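Local coordinates for taurine dioxygenase (Burkholderia ambifaria, PDB 5VN6), which probably oxidises taurine as a metal-dependent dioxygenase of the TauD/TfdA family, here holding a magnesium ion in its metal site, at residues A[152-164]-A[175-189]. Residues are numbered along the deposited sequence; the frame is centred on the assembly and turned at random.
Sequences QIADLRARHSIEA and RLALKAQYPDAEHPV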
loop_
_atom_site.group_PDB
_atom_site.type_symbol
_atom_site.label_atom_id
_atom_site.label_comp_id
_atom_site.label_asym_id
_atom_site.label_seq_id
_atom_site.Cartn_x
_atom_site.Cartn_y
_atom_site.Cartn_z
ATOM N N GLN A 152 8.426 24.343 -6.956
ATOM C CA GLN A 152 7.068 24.848 -6.820
ATOM C C GLN A 152 6.582 24.838 -5.369
ATOM O O GLN A 152 5.829 25.733 -4.970
ATOM C CB GLN A 152 6.136 24.003 -7.701
ATOM C CG GLN A 152 4.636 24.289 -7.554
ATOM C CD GLN A 152 4.080 25.301 -8.546
ATOM O OE1 GLN A 152 4.731 26.285 -8.886
ATOM N NE2 GLN A 152 2.860 25.047 -9.023
ATOM N N ILE A 153 6.980 23.844 -4.563
ATOM C CA ILE A 153 6.414 23.693 -3.217
ATOM C C ILE A 153 7.312 24.259 -2.126
ATOM O O ILE A 153 6.908 24.267 -0.956
ATOM C CB ILE A 153 6.070 22.220 -2.906
ATOM C CG1 ILE A 153 7.344 21.394 -2.702
ATOM C CG2 ILE A 153 5.188 21.622 -4.032
ATOM C CD1 ILE A 153 7.089 19.948 -2.261
ATOM N N ALA A 154 8.502 24.762 -2.475
ATOM C CA ALA A 154 9.507 25.092 -1.466
ATOM C C ALA A 154 8.967 26.011 -0.369
ATOM O O ALA A 154 9.185 25.752 0.819
ATOM C CB ALA A 154 10.728 25.720 -2.138
ATOM N N ASP A 155 8.230 27.062 -0.731
ATOM C CA ASP A 155 7.730 28.005 0.269
ATOM C C ASP A 155 6.242 27.827 0.586
ATOM O O ASP A 155 5.672 28.647 1.312
ATOM C CB ASP A 155 8.022 29.457 -0.162
ATOM C CG ASP A 155 7.339 29.851 -1.470
ATOM O OD1 ASP A 155 6.343 29.212 -1.870
ATOM O OD2 ASP A 155 7.824 30.799 -2.124
ATOM N N LEU A 156 5.608 26.773 0.083
ATOM C CA LEU A 156 4.187 26.594 0.320
ATOM C C LEU A 156 3.910 26.252 1.779
ATOM O O LEU A 156 4.685 25.563 2.439
ATOM C CB LEU A 156 3.626 25.484 -0.586
ATOM C CG LEU A 156 3.449 25.840 -2.062
ATOM C CD1 LEU A 156 2.891 24.636 -2.880
ATOM C CD2 LEU A 156 2.545 27.084 -2.192
ATOM N N ARG A 157 2.773 26.732 2.269
ATOM C CA ARG A 157 2.244 26.383 3.578
ATOM C C ARG A 157 0.803 25.943 3.375
ATOM O O ARG A 157 0.159 26.316 2.392
ATOM C CB ARG A 157 2.324 27.558 4.564
ATOM C CG ARG A 157 3.714 28.181 4.629
ATOM C CD ARG A 157 3.830 29.408 5.569
ATOM N NE ARG A 157 3.466 29.099 6.945
ATOM C CZ ARG A 157 4.237 28.391 7.769
ATOM N NH1 ARG A 157 5.401 27.910 7.343
ATOM N NH2 ARG A 157 3.840 28.146 9.014
ATOM N N ALA A 158 0.292 25.141 4.305
ATOM C CA ALA A 158 -1.026 24.542 4.114
ATOM C C ALA A 158 -1.672 24.323 5.471
ATOM O O ALA A 158 -0.985 24.262 6.493
ATOM C CB ALA A 158 -0.920 23.220 3.346
ATOM N N ARG A 159 -3.003 24.203 5.483
ATOM C CA ARG A 159 -3.749 24.062 6.731
ATOM C C ARG A 159 -4.257 22.633 6.922
ATOM O O ARG A 159 -4.652 21.969 5.953
ATOM C CB ARG A 159 -4.894 25.076 6.810
ATOM C CG ARG A 159 -4.388 26.430 7.363
ATOM C CD ARG A 159 -5.458 27.488 7.608
ATOM N NE ARG A 159 -4.840 28.807 7.739
ATOM C CZ ARG A 159 -4.255 29.273 8.845
ATOM N NH1 ARG A 159 -4.213 28.548 9.949
ATOM N NH2 ARG A 159 -3.706 30.476 8.848
ATOM N N HIS A 160 -4.204 22.169 8.179
ATOM C CA HIS A 160 -4.589 20.821 8.603
ATOM C C HIS A 160 -5.732 20.943 9.595
ATOM O O HIS A 160 -5.592 21.625 10.616
ATOM C CB HIS A 160 -3.422 20.098 9.266
ATOM C CG HIS A 160 -2.187 20.046 8.430
ATOM N ND1 HIS A 160 -1.517 18.871 8.180
ATOM C CD2 HIS A 160 -1.501 21.018 7.782
ATOM C CE1 HIS A 160 -0.463 19.120 7.426
ATOM N NE2 HIS A 160 -0.437 20.413 7.154
ATOM N N SER A 161 -6.848 20.279 9.315
ATOM C CA SER A 161 -8.102 20.617 9.970
ATOM C C SER A 161 -8.671 19.422 10.716
ATOM O O SER A 161 -8.873 18.359 10.128
ATOM C CB SER A 161 -9.129 21.128 8.946
ATOM O OG SER A 161 -10.416 21.177 9.519
ATOM N N ILE A 162 -8.974 19.608 12.002
ATOM C CA ILE A 162 -9.753 18.571 12.659
ATOM C C ILE A 162 -11.229 18.777 12.347
ATOM O O ILE A 162 -12.007 17.810 12.334
ATOM C CB ILE A 162 -9.489 18.533 14.175
ATOM C CG1 ILE A 162 -10.064 17.246 14.768
ATOM C CG2 ILE A 162 -10.143 19.728 14.875
ATOM C CD1 ILE A 162 -9.650 16.983 16.191
ATOM N N GLU A 163 -11.625 20.026 12.065
ATOM C CA GLU A 163 -13.004 20.320 11.692
ATOM C C GLU A 163 -13.476 19.451 10.534
ATOM O O GLU A 163 -14.578 18.891 10.572
ATOM C CB GLU A 163 -13.157 21.797 11.315
ATOM C CG GLU A 163 -14.529 22.058 10.734
ATOM C CD GLU A 163 -14.744 23.464 10.224
ATOM O OE1 GLU A 163 -13.816 24.070 9.662
ATOM O OE2 GLU A 163 -15.869 23.963 10.399
ATOM N N ALA A 164 -12.663 19.358 9.474
ATOM C CA ALA A 164 -13.057 18.688 8.241
ATOM C C ALA A 164 -12.816 17.183 8.267
ATOM O O ALA A 164 -13.225 16.487 7.325
ATOM C CB ALA A 164 -12.328 19.313 7.041
ATOM N N ARG A 175 -19.450 20.503 15.742
ATOM C CA ARG A 175 -18.341 20.665 14.807
ATOM C C ARG A 175 -17.690 22.039 14.962
ATOM O O ARG A 175 -16.459 22.155 14.987
ATOM C CB ARG A 175 -18.807 20.444 13.361
ATOM C CG ARG A 175 -17.761 20.889 12.319
ATOM C CD ARG A 175 -18.016 20.322 10.910
ATOM N NE ARG A 175 -19.240 20.834 10.263
ATOM C CZ ARG A 175 -19.384 22.064 9.765
ATOM N NH1 ARG A 175 -18.402 22.949 9.871
ATOM N NH2 ARG A 175 -20.515 22.416 9.169
ATOM N N LEU A 176 -18.503 23.096 15.071
ATOM C CA LEU A 176 -17.942 24.441 15.173
ATOM C C LEU A 176 -17.234 24.657 16.509
ATOM O O LEU A 176 -16.186 25.314 16.559
ATOM C CB LEU A 176 -19.035 25.488 14.947
ATOM C CG LEU A 176 -19.665 25.566 13.554
ATOM C CD1 LEU A 176 -20.518 26.831 13.435
ATOM C CD2 LEU A 176 -18.597 25.542 12.457
ATOM N N ALA A 177 -17.791 24.119 17.602
ATOM C CA ALA A 177 -17.103 24.176 18.892
ATOM C C ALA A 177 -15.755 23.468 18.823
ATOM O O ALA A 177 -14.745 23.980 19.319
ATOM C CB ALA A 177 -17.974 23.552 19.986
ATOM N N LEU A 178 -15.721 22.289 18.204
ATOM C CA LEU A 178 -14.454 21.593 18.022
ATOM C C LEU A 178 -13.464 22.461 17.253
ATOM O O LEU A 178 -12.278 22.526 17.598
ATOM C CB LEU A 178 -14.691 20.272 17.302
ATOM C CG LEU A 178 -13.444 19.407 17.117
ATOM C CD1 LEU A 178 -13.040 18.832 18.470
ATOM C CD2 LEU A 178 -13.734 18.313 16.109
ATOM N N LYS A 179 -13.936 23.147 16.214
ATOM C CA LYS A 179 -13.053 24.014 15.437
ATOM C C LYS A 179 -12.513 25.159 16.286
ATOM O O LYS A 179 -11.335 25.516 16.177
ATOM C CB LYS A 179 -13.793 24.556 14.213
ATOM C CG LYS A 179 -12.963 25.484 13.328
ATOM C CD LYS A 179 -13.856 26.203 12.319
ATOM C CE LYS A 179 -13.035 27.015 11.331
ATOM N NZ LYS A 179 -12.335 26.104 10.364
ATOM N N ALA A 180 -13.369 25.762 17.116
ATOM C CA ALA A 180 -12.914 26.831 17.998
ATOM C C ALA A 180 -11.859 26.318 18.966
ATOM O O ALA A 180 -10.886 27.014 19.267
ATOM C CB ALA A 180 -14.099 27.441 18.753
ATOM N N GLN A 181 -12.037 25.094 19.459
ATOM C CA GLN A 181 -11.054 24.495 20.353
ATOM C C GLN A 181 -9.717 24.259 19.647
ATOM O O GLN A 181 -8.657 24.462 20.248
ATOM C CB GLN A 181 -11.627 23.199 20.920
ATOM C CG GLN A 181 -10.772 22.482 21.925
ATOM C CD GLN A 181 -11.464 21.240 22.454
ATOM O OE1 GLN A 181 -12.546 20.877 21.992
ATOM N NE2 GLN A 181 -10.842 20.580 23.422
ATOM N N TYR A 182 -9.735 23.802 18.384
ATOM C CA TYR A 182 -8.505 23.536 17.625
ATOM C C TYR A 182 -8.555 24.187 16.247
ATOM O O TYR A 182 -8.862 23.511 15.253
ATOM C CB TYR A 182 -8.243 22.034 17.464
ATOM C CG TYR A 182 -8.260 21.246 18.751
ATOM C CD1 TYR A 182 -7.168 21.269 19.613
ATOM C CD2 TYR A 182 -9.352 20.463 19.095
ATOM C CE1 TYR A 182 -7.177 20.554 20.804
ATOM C CE2 TYR A 182 -9.365 19.728 20.268
ATOM C CZ TYR A 182 -8.279 19.783 21.126
ATOM O OH TYR A 182 -8.295 19.057 22.297
ATOM N N PRO A 183 -8.217 25.481 16.142
ATOM C CA PRO A 183 -8.215 26.140 14.822
ATOM C C PRO A 183 -7.293 25.431 13.826
ATOM O O PRO A 183 -6.232 24.922 14.194
ATOM C CB PRO A 183 -7.725 27.560 15.137
ATOM C CG PRO A 183 -8.025 27.765 16.597
ATOM C CD PRO A 183 -7.851 26.408 17.230
ATOM N N ASP A 184 -7.721 25.395 12.556
ATOM C CA ASP A 184 -6.966 24.718 11.503
ATOM C C ASP A 184 -5.516 25.193 11.499
ATOM O O ASP A 184 -5.243 26.375 11.282
ATOM C CB ASP A 184 -7.595 24.979 10.126
ATOM C CG ASP A 184 -9.087 24.630 10.055
ATOM O OD1 ASP A 184 -9.621 24.619 8.928
ATOM O OD2 ASP A 184 -9.739 24.404 11.098
ATOM N N ALA A 185 -4.584 24.267 11.722
ATOM C CA ALA A 185 -3.184 24.621 11.896
ATOM C C ALA A 185 -2.485 24.734 10.545
ATOM O O ALA A 185 -2.581 23.836 9.699
ATOM C CB ALA A 185 -2.476 23.591 12.781
ATOM N N GLU A 186 -1.768 25.833 10.351
ATOM C CA GLU A 186 -0.940 26.001 9.167
ATOM C C GLU A 186 0.448 25.446 9.455
ATOM O O GLU A 186 1.027 25.726 10.514
ATOM C CB GLU A 186 -0.840 27.472 8.770
ATOM C CG GLU A 186 0.082 27.709 7.587
ATOM C CD GLU A 186 0.002 29.134 7.053
ATOM O OE1 GLU A 186 -1.081 29.541 6.585
ATOM O OE2 GLU A 186 1.022 29.859 7.143
ATOM N N HIS A 187 0.978 24.677 8.513
ATOM C CA HIS A 187 2.296 24.063 8.602
ATOM C C HIS A 187 3.024 24.225 7.279
ATOM O O HIS A 187 2.388 24.262 6.219
ATOM C CB HIS A 187 2.202 22.565 8.927
ATOM C CG HIS A 187 1.582 22.286 10.257
ATOM N ND1 HIS A 187 2.139 22.724 11.437
ATOM C CD2 HIS A 187 0.454 21.624 10.596
ATOM C CE1 HIS A 187 1.378 22.347 12.449
ATOM N NE2 HIS A 187 0.358 21.660 11.964
ATOM N N PRO A 188 4.354 24.285 7.301
ATOM C CA PRO A 188 5.096 24.238 6.038
ATOM C C PRO A 188 4.776 22.945 5.299
ATOM O O PRO A 188 4.661 21.876 5.906
ATOM C CB PRO A 188 6.564 24.271 6.477
ATOM C CG PRO A 188 6.543 23.733 7.889
ATOM C CD PRO A 188 5.248 24.232 8.471
ATOM N N VAL A 189 4.638 23.060 3.976
ATOM C CA VAL A 189 4.442 21.889 3.125
ATOM C C VAL A 189 5.711 21.050 3.080
ATOM O O VAL A 189 5.657 19.814 3.049
ATOM C CB VAL A 189 3.997 22.332 1.721
ATOM C CG1 VAL A 189 4.101 21.175 0.721
ATOM C CG2 VAL A 189 2.567 22.889 1.766
HETATM O O HOH W 1 1.628 30.175 9.883
HETATM O O HOH W 2 1.588 21.537 5.472
HETATM O O HOH W 3 -11.709 23.095 8.251
HETATM O O HOH W 4 -7.313 21.889 13.378
HETATM O O HOH W 5 -10.292 22.479 12.992
#
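His187 turns the edge of its ring, CD2 foremost, onto one face of the His160 imidazole in a T-shaped stack, the planes 77° apart and CD2 of His187 3.5 Å from CD2 of His160. At the edge of the His160 ring a water lies in plane, linking NE2 to the His187 carbonyl, while ND1 is hydrogen-bonded to Ser110. The guanidinium of Arg157 has the backbone of His187 and Pro188 over one face and Glu186 at its edge, NE meeting OE2 of Glu186 at 2.6 Å on its anti side, somewhat out of the carboxylate plane. Glu186 CB packs over a face of the Arg159 guanidinium and OE1 pairs with it by charge only, no N-H pointing at it, whereas at the edge Arg159 NH1 donates to Asp184 O (2.7 Å). Between these two layers, the histidines on one face and the Arg159–Glu186 pair on the other, strands 157-160 and 185-188 run antiparallel as the inner pair of a four-stranded sheet, with Ala158 and His187 exchanging both backbone hydrogen bonds. His160 lies about 8 Å, side chain to side chain, from the magnesium ligand His106. Beyond the strands, Glu163 reaches helix 172-181: OE1 takes Lys179 NZ (2.6 Å) from above the carboxylate plane, and OE2 a weak bond from Arg175 NH1. Lys179 NZ also bridges to Asp184 OD2, and one water joins Ser161, Glu163 and Asp184, probably easing carboxylate repulsion.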